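Local coordinates for alpha-pyrone synthesis polyketide synthase-like Pks18 (Mycobacterium tuberculosis, PDB 1TED), which probably extends medium- and long-chain aliphatic acyl-CoA starters with malonyl-CoA to make tri- and tetraketide alpha-pyrones, working as a homodimeric type III polyketide synthase, at residues G37-T42 and K122-G127; G136-A141 and I165-V170. All blocks are in the same frame, centred on the assembly; numbering follows the deposited sequence.

Interaction 1 (G37-T42 and K122-G127)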
ATOM      1  N   GLY A  37     -12.652 -15.367  10.626  1.00 31.79           N
ATOM      2  CA  GLY A  37     -13.222 -15.844   9.383  1.00 30.29           C
ATOM      3  C   GLY A  37     -12.105 -15.972   8.372  1.00 29.82           C
ATOM      4  O   GLY A  37     -11.180 -15.165   8.370  1.00 29.63           O
ATOM      5  N   LEU A  38     -12.189 -16.985   7.520  1.00 30.58           N
ATOM      6  CA  LEU A  38     -11.177 -17.226   6.502  1.00 31.42           C
ATOM      7  C   LEU A  38     -11.790 -17.923   5.290  1.00 30.68           C
ATOM      8  O   LEU A  38     -12.423 -18.976   5.418  1.00 32.01           O
ATOM      9  CB  LEU A  38     -10.053 -18.089   7.087  1.00 31.59           C
ATOM     10  CG  LEU A  38      -8.836 -18.471   6.229  1.00 33.90           C
ATOM     11  CD1 LEU A  38      -7.789 -19.088   7.127  1.00 33.22           C
ATOM     12  CD2 LEU A  38      -9.211 -19.455   5.125  1.00 35.31           C
ATOM     13  N   ALA A  39     -11.584 -17.344   4.114  1.00 29.86           N
ATOM     14  CA  ALA A  39     -12.113 -17.911   2.880  1.00 29.08           C
ATOM     15  C   ALA A  39     -11.032 -17.955   1.818  1.00 29.21           C
ATOM     16  O   ALA A  39     -10.087 -17.161   1.821  1.00 28.68           O
ATOM     17  CB  ALA A  39     -13.296 -17.105   2.379  1.00 29.56           C
ATOM     18  N   THR A  40     -11.210 -18.878   0.887  1.00 27.56           N
ATOM     19  CA  THR A  40     -10.255 -19.095  -0.180  1.00 30.09           C
ATOM     20  C   THR A  40     -10.934 -19.168  -1.547  1.00 29.97           C
ATOM     21  O   THR A  40     -12.074 -19.621  -1.660  1.00 31.52           O
ATOM     22  CB  THR A  40      -9.506 -20.400   0.111  1.00 31.13           C
ATOM     23  OG1 THR A  40      -8.424 -20.135   1.022  1.00 32.96           O
ATOM     24  CG2 THR A  40      -9.023 -21.031  -1.156  1.00 32.83           C
ATOM     25  N   GLY A  41     -10.232 -18.739  -2.587  1.00 30.00           N
ATOM     26  CA  GLY A  41     -10.828 -18.783  -3.906  1.00 30.06           C
ATOM     27  C   GLY A  41      -9.889 -18.515  -5.064  1.00 31.38           C
ATOM     28  O   GLY A  41      -8.876 -17.827  -4.933  1.00 32.06           O
ATOM     29  N   THR A  42     -10.250 -19.048  -6.224  1.00 32.13           N
ATOM     30  CA  THR A  42      -9.437 -18.879  -7.417  1.00 32.87           C
ATOM     31  C   THR A  42     -10.347 -18.947  -8.630  1.00 33.66           C
ATOM     32  O   THR A  42     -11.501 -19.366  -8.520  1.00 33.40           O
ATOM     33  CB  THR A  42      -8.418 -20.036  -7.555  1.00 33.53           C
ATOM     34  OG1 THR A  42      -9.112 -21.229  -7.939  1.00 30.70           O
ATOM     35  CG2 THR A  42      -7.712 -20.303  -6.236  1.00 30.41           C
ATOM     36  N   LYS A 122     -17.055 -12.305   0.706  1.00 28.59           N
ATOM     37  CA  LYS A 122     -18.378 -12.724   1.190  1.00 30.40           C
ATOM     38  C   LYS A 122     -18.282 -14.058   1.916  1.00 27.83           C
ATOM     39  O   LYS A 122     -18.915 -14.236   2.950  1.00 29.61           O
ATOM     40  CB  LYS A 122     -19.379 -12.894   0.032  1.00 31.16           C
ATOM     41  CG  LYS A 122     -19.941 -11.618  -0.558  1.00 35.26           C
ATOM     42  CD  LYS A 122     -20.841 -11.962  -1.745  1.00 37.88           C
ATOM     43  CE  LYS A 122     -21.400 -10.716  -2.428  1.00 39.35           C
ATOM     44  NZ  LYS A 122     -22.196 -11.080  -3.644  1.00 41.10           N
ATOM     45  N   ARG A 123     -17.512 -14.997   1.365  1.00 25.69           N
ATOM     46  CA  ARG A 123     -17.370 -16.309   1.989  1.00 26.67           C
ATOM     47  C   ARG A 123     -16.748 -16.202   3.376  1.00 27.23           C
ATOM     48  O   ARG A 123     -17.099 -16.974   4.272  1.00 27.93           O
ATOM     49  CB  ARG A 123     -16.507 -17.252   1.143  1.00 27.28           C
ATOM     50  CG  ARG A 123     -16.935 -17.435  -0.301  1.00 27.35           C
ATOM     51  CD  ARG A 123     -16.056 -18.475  -1.003  1.00 26.09           C
ATOM     52  NE  ARG A 123     -16.297 -18.471  -2.437  1.00 25.97           N
ATOM     53  CZ  ARG A 123     -16.014 -19.477  -3.255  1.00 28.41           C
ATOM     54  NH1 ARG A 123     -15.466 -20.592  -2.787  1.00 29.58           N
ATOM     55  NH2 ARG A 123     -16.304 -19.379  -4.546  1.00 24.30           N
ATOM     56  N   ALA A 124     -15.828 -15.250   3.548  1.00 25.93           N
ATOM     57  CA  ALA A 124     -15.147 -15.057   4.834  1.00 26.91           C
ATOM     58  C   ALA A 124     -16.067 -14.471   5.902  1.00 26.73           C
ATOM     59  O   ALA A 124     -15.908 -14.751   7.094  1.00 27.71           O
ATOM     60  CB  ALA A 124     -13.921 -14.165   4.658  1.00 24.63           C
ATOM     61  N   LEU A 125     -17.031 -13.665   5.472  1.00 27.91           N
ATOM     62  CA  LEU A 125     -17.973 -13.042   6.396  1.00 29.84           C
ATOM     63  C   LEU A 125     -19.213 -13.907   6.637  1.00 31.29           C
ATOM     64  O   LEU A 125     -19.843 -13.818   7.691  1.00 30.24           O
ATOM     65  CB  LEU A 125     -18.393 -11.671   5.856  1.00 28.06           C
ATOM     66  CG  LEU A 125     -17.322 -10.571   5.874  1.00 29.64           C
ATOM     67  CD1 LEU A 125     -17.667  -9.506   4.844  1.00 27.66           C
ATOM     68  CD2 LEU A 125     -17.208  -9.966   7.279  1.00 26.72           C
ATOM     69  N   ALA A 126     -19.523 -14.765   5.666  1.00 34.47           N
ATOM     70  CA  ALA A 126     -20.696 -15.651   5.684  1.00 36.92           C
ATOM     71  C   ALA A 126     -21.154 -16.256   7.013  1.00 38.85           C
ATOM     72  O   ALA A 126     -22.340 -16.207   7.329  1.00 41.52           O
ATOM     73  CB  ALA A 126     -20.510 -16.758   4.658  1.00 36.40           C
ATOM     74  N   GLY A 127     -20.250 -16.829   7.796  1.00 39.14           N
ATOM     75  CA  GLY A 127     -20.687 -17.409   9.057  1.00 38.84           C
ATOM     76  C   GLY A 127     -20.747 -16.482  10.267  1.00 38.85           C
ATOM     77  O   GLY A 127     -21.345 -16.844  11.279  1.00 38.74           O
TER

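Interaction 2 (G136-A141 and I165-V170)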
ATOM      1  N   GLY A 136     -14.781  -1.863  10.319  1.00 26.35           N
ATOM      2  CA  GLY A 136     -14.167  -0.554  10.141  1.00 26.81           C
ATOM      3  C   GLY A 136     -12.906  -0.418   9.291  1.00 26.03           C
ATOM      4  O   GLY A 136     -12.440   0.703   9.058  1.00 26.38           O
ATOM      5  N   LEU A 137     -12.349  -1.528   8.822  1.00 25.57           N
ATOM      6  CA  LEU A 137     -11.134  -1.472   8.006  1.00 25.35           C
ATOM      7  C   LEU A 137     -11.099  -2.563   6.944  1.00 24.30           C
ATOM      8  O   LEU A 137     -11.476  -3.709   7.183  1.00 23.57           O
ATOM      9  CB  LEU A 137      -9.884  -1.595   8.898  1.00 24.43           C
ATOM     10  CG  LEU A 137      -8.487  -1.627   8.262  1.00 22.80           C
ATOM     11  CD1 LEU A 137      -8.213  -0.334   7.508  1.00 21.83           C
ATOM     12  CD2 LEU A 137      -7.439  -1.819   9.351  1.00 25.30           C
ATOM     13  N   LEU A 138     -10.636  -2.183   5.767  1.00 24.09           N
ATOM     14  CA  LEU A 138     -10.517  -3.092   4.646  1.00 24.30           C
ATOM     15  C   LEU A 138      -9.105  -2.945   4.106  1.00 23.70           C
ATOM     16  O   LEU A 138      -8.739  -1.871   3.617  1.00 22.66           O
ATOM     17  CB  LEU A 138     -11.519  -2.720   3.554  1.00 23.53           C
ATOM     18  CG  LEU A 138     -11.218  -3.247   2.149  1.00 24.70           C
ATOM     19  CD1 LEU A 138     -11.135  -4.752   2.160  1.00 26.18           C
ATOM     20  CD2 LEU A 138     -12.307  -2.801   1.204  1.00 28.52           C
ATOM     21  N   VAL A 139      -8.303  -4.003   4.211  1.00 24.06           N
ATOM     22  CA  VAL A 139      -6.936  -3.946   3.693  1.00 22.86           C
ATOM     23  C   VAL A 139      -6.857  -4.803   2.443  1.00 23.08           C
ATOM     24  O   VAL A 139      -7.205  -5.992   2.446  1.00 22.22           O
ATOM     25  CB  VAL A 139      -5.895  -4.439   4.727  1.00 24.17           C
ATOM     26  CG1 VAL A 139      -4.483  -4.274   4.166  1.00 22.62           C
ATOM     27  CG2 VAL A 139      -6.035  -3.658   6.014  1.00 22.85           C
ATOM     28  N   LEU A 140      -6.399  -4.193   1.364  1.00 23.39           N
ATOM     29  CA  LEU A 140      -6.293  -4.897   0.097  1.00 24.04           C
ATOM     30  C   LEU A 140      -4.832  -4.965  -0.341  1.00 24.97           C
ATOM     31  O   LEU A 140      -4.163  -3.939  -0.459  1.00 22.91           O
ATOM     32  CB  LEU A 140      -7.137  -4.168  -0.950  1.00 24.40           C
ATOM     33  CG  LEU A 140      -7.420  -4.800  -2.314  1.00 27.04           C
ATOM     34  CD1 LEU A 140      -6.159  -4.795  -3.162  1.00 25.38           C
ATOM     35  CD2 LEU A 140      -7.982  -6.208  -2.119  1.00 24.69           C
ATOM     36  N   ALA A 141      -4.341  -6.181  -0.570  1.00 24.44           N
ATOM     37  CA  ALA A 141      -2.968  -6.367  -1.010  1.00 25.21           C
ATOM     38  C   ALA A 141      -2.898  -7.042  -2.378  1.00 27.03           C
ATOM     39  O   ALA A 141      -3.686  -7.950  -2.682  1.00 24.53           O
ATOM     40  CB  ALA A 141      -2.197  -7.186   0.010  1.00 22.46           C
ATOM     41  N   ILE A 165     -15.869   3.333   5.923  1.00 29.06           N
ATOM     42  CA  ILE A 165     -14.892   2.346   6.342  1.00 28.03           C
ATOM     43  C   ILE A 165     -13.482   2.846   6.005  1.00 28.02           C
ATOM     44  O   ILE A 165     -13.283   3.561   5.016  1.00 24.90           O
ATOM     45  CB  ILE A 165     -15.139   1.004   5.631  1.00 28.75           C
ATOM     46  CG1 ILE A 165     -14.275  -0.089   6.262  1.00 28.40           C
ATOM     47  CG2 ILE A 165     -14.865   1.153   4.133  1.00 26.83           C
ATOM     48  CD1 ILE A 165     -14.552  -1.477   5.714  1.00 26.34           C
ATOM     49  N   SER A 166     -12.514   2.486   6.844  1.00 26.88           N
ATOM     50  CA  SER A 166     -11.130   2.881   6.608  1.00 28.75           C
ATOM     51  C   SER A 166     -10.552   1.894   5.610  1.00 27.37           C
ATOM     52  O   SER A 166     -10.803   0.691   5.703  1.00 28.53           O
ATOM     53  CB  SER A 166     -10.325   2.820   7.905  1.00 29.59           C
ATOM     54  OG  SER A 166     -11.061   3.399   8.967  1.00 36.34           O
ATOM     55  N   ARG A 167      -9.785   2.397   4.654  1.00 26.17           N
ATOM     56  CA  ARG A 167      -9.185   1.529   3.649  1.00 26.64           C
ATOM     57  C   ARG A 167      -7.708   1.802   3.454  1.00 27.72           C
ATOM     58  O   ARG A 167      -7.257   2.952   3.528  1.00 28.68           O
ATOM     59  CB  ARG A 167      -9.916   1.675   2.313  1.00 26.08           C
ATOM     60  CG  ARG A 167     -11.314   1.072   2.327  1.00 29.38           C
ATOM     61  CD  ARG A 167     -12.070   1.343   1.030  1.00 32.06           C
ATOM     62  NE  ARG A 167     -12.537   2.726   0.945  1.00 31.87           N
ATOM     63  CZ  ARG A 167     -12.048   3.640   0.112  1.00 32.57           C
ATOM     64  NH1 ARG A 167     -11.067   3.330  -0.726  1.00 27.73           N
ATOM     65  NH2 ARG A 167     -12.542   4.870   0.129  1.00 31.33           N
ATOM     66  N   VAL A 168      -6.965   0.726   3.216  1.00 27.87           N
ATOM     67  CA  VAL A 168      -5.529   0.784   2.992  1.00 28.36           C
ATOM     68  C   VAL A 168      -5.152  -0.200   1.881  1.00 28.04           C
ATOM     69  O   VAL A 168      -5.436  -1.391   1.971  1.00 27.13           O
ATOM     70  CB  VAL A 168      -4.754   0.410   4.277  1.00 29.70           C
ATOM     71  CG1 VAL A 168      -3.249   0.478   4.023  1.00 30.73           C
ATOM     72  CG2 VAL A 168      -5.148   1.342   5.409  1.00 29.05           C
ATOM     73  N   VAL A 169      -4.521   0.304   0.827  1.00 28.59           N
ATOM     74  CA  VAL A 169      -4.108  -0.556  -0.275  1.00 29.24           C
ATOM     75  C   VAL A 169      -2.598  -0.807  -0.203  1.00 29.77           C
ATOM     76  O   VAL A 169      -1.798   0.130  -0.203  1.00 30.42           O
ATOM     77  CB  VAL A 169      -4.480   0.070  -1.635  1.00 27.42           C
ATOM     78  CG1 VAL A 169      -3.979  -0.792  -2.776  1.00 28.39           C
ATOM     79  CG2 VAL A 169      -5.972   0.210  -1.731  1.00 26.80           C
ATOM     80  N   VAL A 170      -2.230  -2.084  -0.135  1.00 30.57           N
ATOM     81  CA  VAL A 170      -0.836  -2.508  -0.040  1.00 30.10           C
ATOM     82  C   VAL A 170      -0.346  -3.166  -1.320  1.00 29.47           C
ATOM     83  O   VAL A 170      -0.693  -4.311  -1.608  1.00 29.48           O
ATOM     84  CB  VAL A 170      -0.653  -3.507   1.109  1.00 31.42           C
ATOM     85  CG1 VAL A 170       0.791  -3.983   1.164  1.00 31.65           C
ATOM     86  CG2 VAL A 170      -1.048  -2.857   2.416  1.00 31.39           C
TER

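Interaction 1 (G37-T42 and K122-G127)
The methyl group of Ala-39 overlaps the last turn of a helix, pressing on its backbone as much as on its side chains. Ala-39 CB comes within 3.3 Å of Ala-124 N and 3.4 Å of Arg-123 CB, so the single carbon sits where one helical residue passes into the next. From the helix, Ala-124 answers with its own methyl, whose CB stands 3.8 Å from Ala-39 CB. With only methyls between them the two backbones come close, the CA atoms of Ala-39 and Ala-124 lying 4.6 Å apart. Gly-37 extends the contact along the strand: having no side chain, it lets Ala-124 O settle 3.7 Å from Gly-37 CA.

Arg-123 covers the other end. Its CG lies beside the backbone N (chi1 -54°) and the chain then runs extended to NE, which carries the guanidinium along the strand until Arg-123 NH1 is 3.7 Å from Thr-40 O, meeting it obliquely and too far off for a hydrogen bond. The group's firmer tie is a salt bridge from NH2 to Asp-119, one turn back in the helix.

Leu-38 and Thr-40 leave from the far face of the strand and pack against helix 349-361, while Ala-124 also touches Ala-230 and Val-232 of the adjacent strand 226-236. A strand covered by helices on both faces, with alanines where this helix end and this strand approach each other, is the layered alpha-beta packing of the thiolase fold, here in its chalcone synthase-like form.

Interaction 2 (G136-A141 and I165-V170)
Leu-138 and Arg-167 lie side by side on one face of two parallel strands, and their side chains cross obliquely, Leu-138 CB lying 4.0 Å from Arg-167 CG. Arg-167 bends at chi3 (-75°), turning its guanidinium away from the leucine toward Asp-152, with which NH1 forms a salt bridge, and toward Thr-382 of the second subunit, which NH2 reaches by a hydrogen bond. Ile-165 flanks the same leucine: with CG1 anti to the backbone N (chi1 -170°), its chain reaches over the neighbouring backbone and brings Ile-165 CD1 to 3.9 Å from Leu-138 CB.

On the face that carries Leu-137 and Val-139 the branches interlock diagonally. Leu-137 CD1 lies 3.3 Å from Ser-166 O and also touches Val-168 CG2, and Val-139 CG1 meets Val-170 CG2 at 4.1 Å. Helix 177-191 packs over this face through Ala-181 and Thr-184.

Between the two layers of side chains runs a regular parallel ladder. Leu-138 and Leu-140 give their N-H to Ser-166 O and Val-168 O and take bonds from Val-168 N and Val-170 N, the last 2.7 Å from Leu-140 O. At the start, Ser-166 N bonds Gly-136 O from above the carbonyl plane.

The chemistry implies a division of labour: backbone bonds satisfy the buried polar groups between the strands, aliphatic branches make most of the side-chain contacts on both faces, and the one buried charge is probably balanced by Asp-152 while helping to join the subunits.

From the N terminus, strand 32-41 comes first, and interaction 1 closes an excursion of 79 residues, about half of it helical, when the end of helix 102-125 returns to rest on it. The chain then enters strand 135-142, and interaction 2 closes a shorter loop: 23 residues, including helix 151-159, form a beta-alpha-beta crossover to strand 166-171. The two closures are in series, neither nested nor crossed. The centres of interactions 1 and 2 lie about 17 Å apart, and the two do not touch. Both reach the same mixed sheet: interaction 1 sets a helix against an inner strand, whereas interaction 2 pairs the outermost strand within this chain at one end of the sheet with its neighbour, against the second subunit.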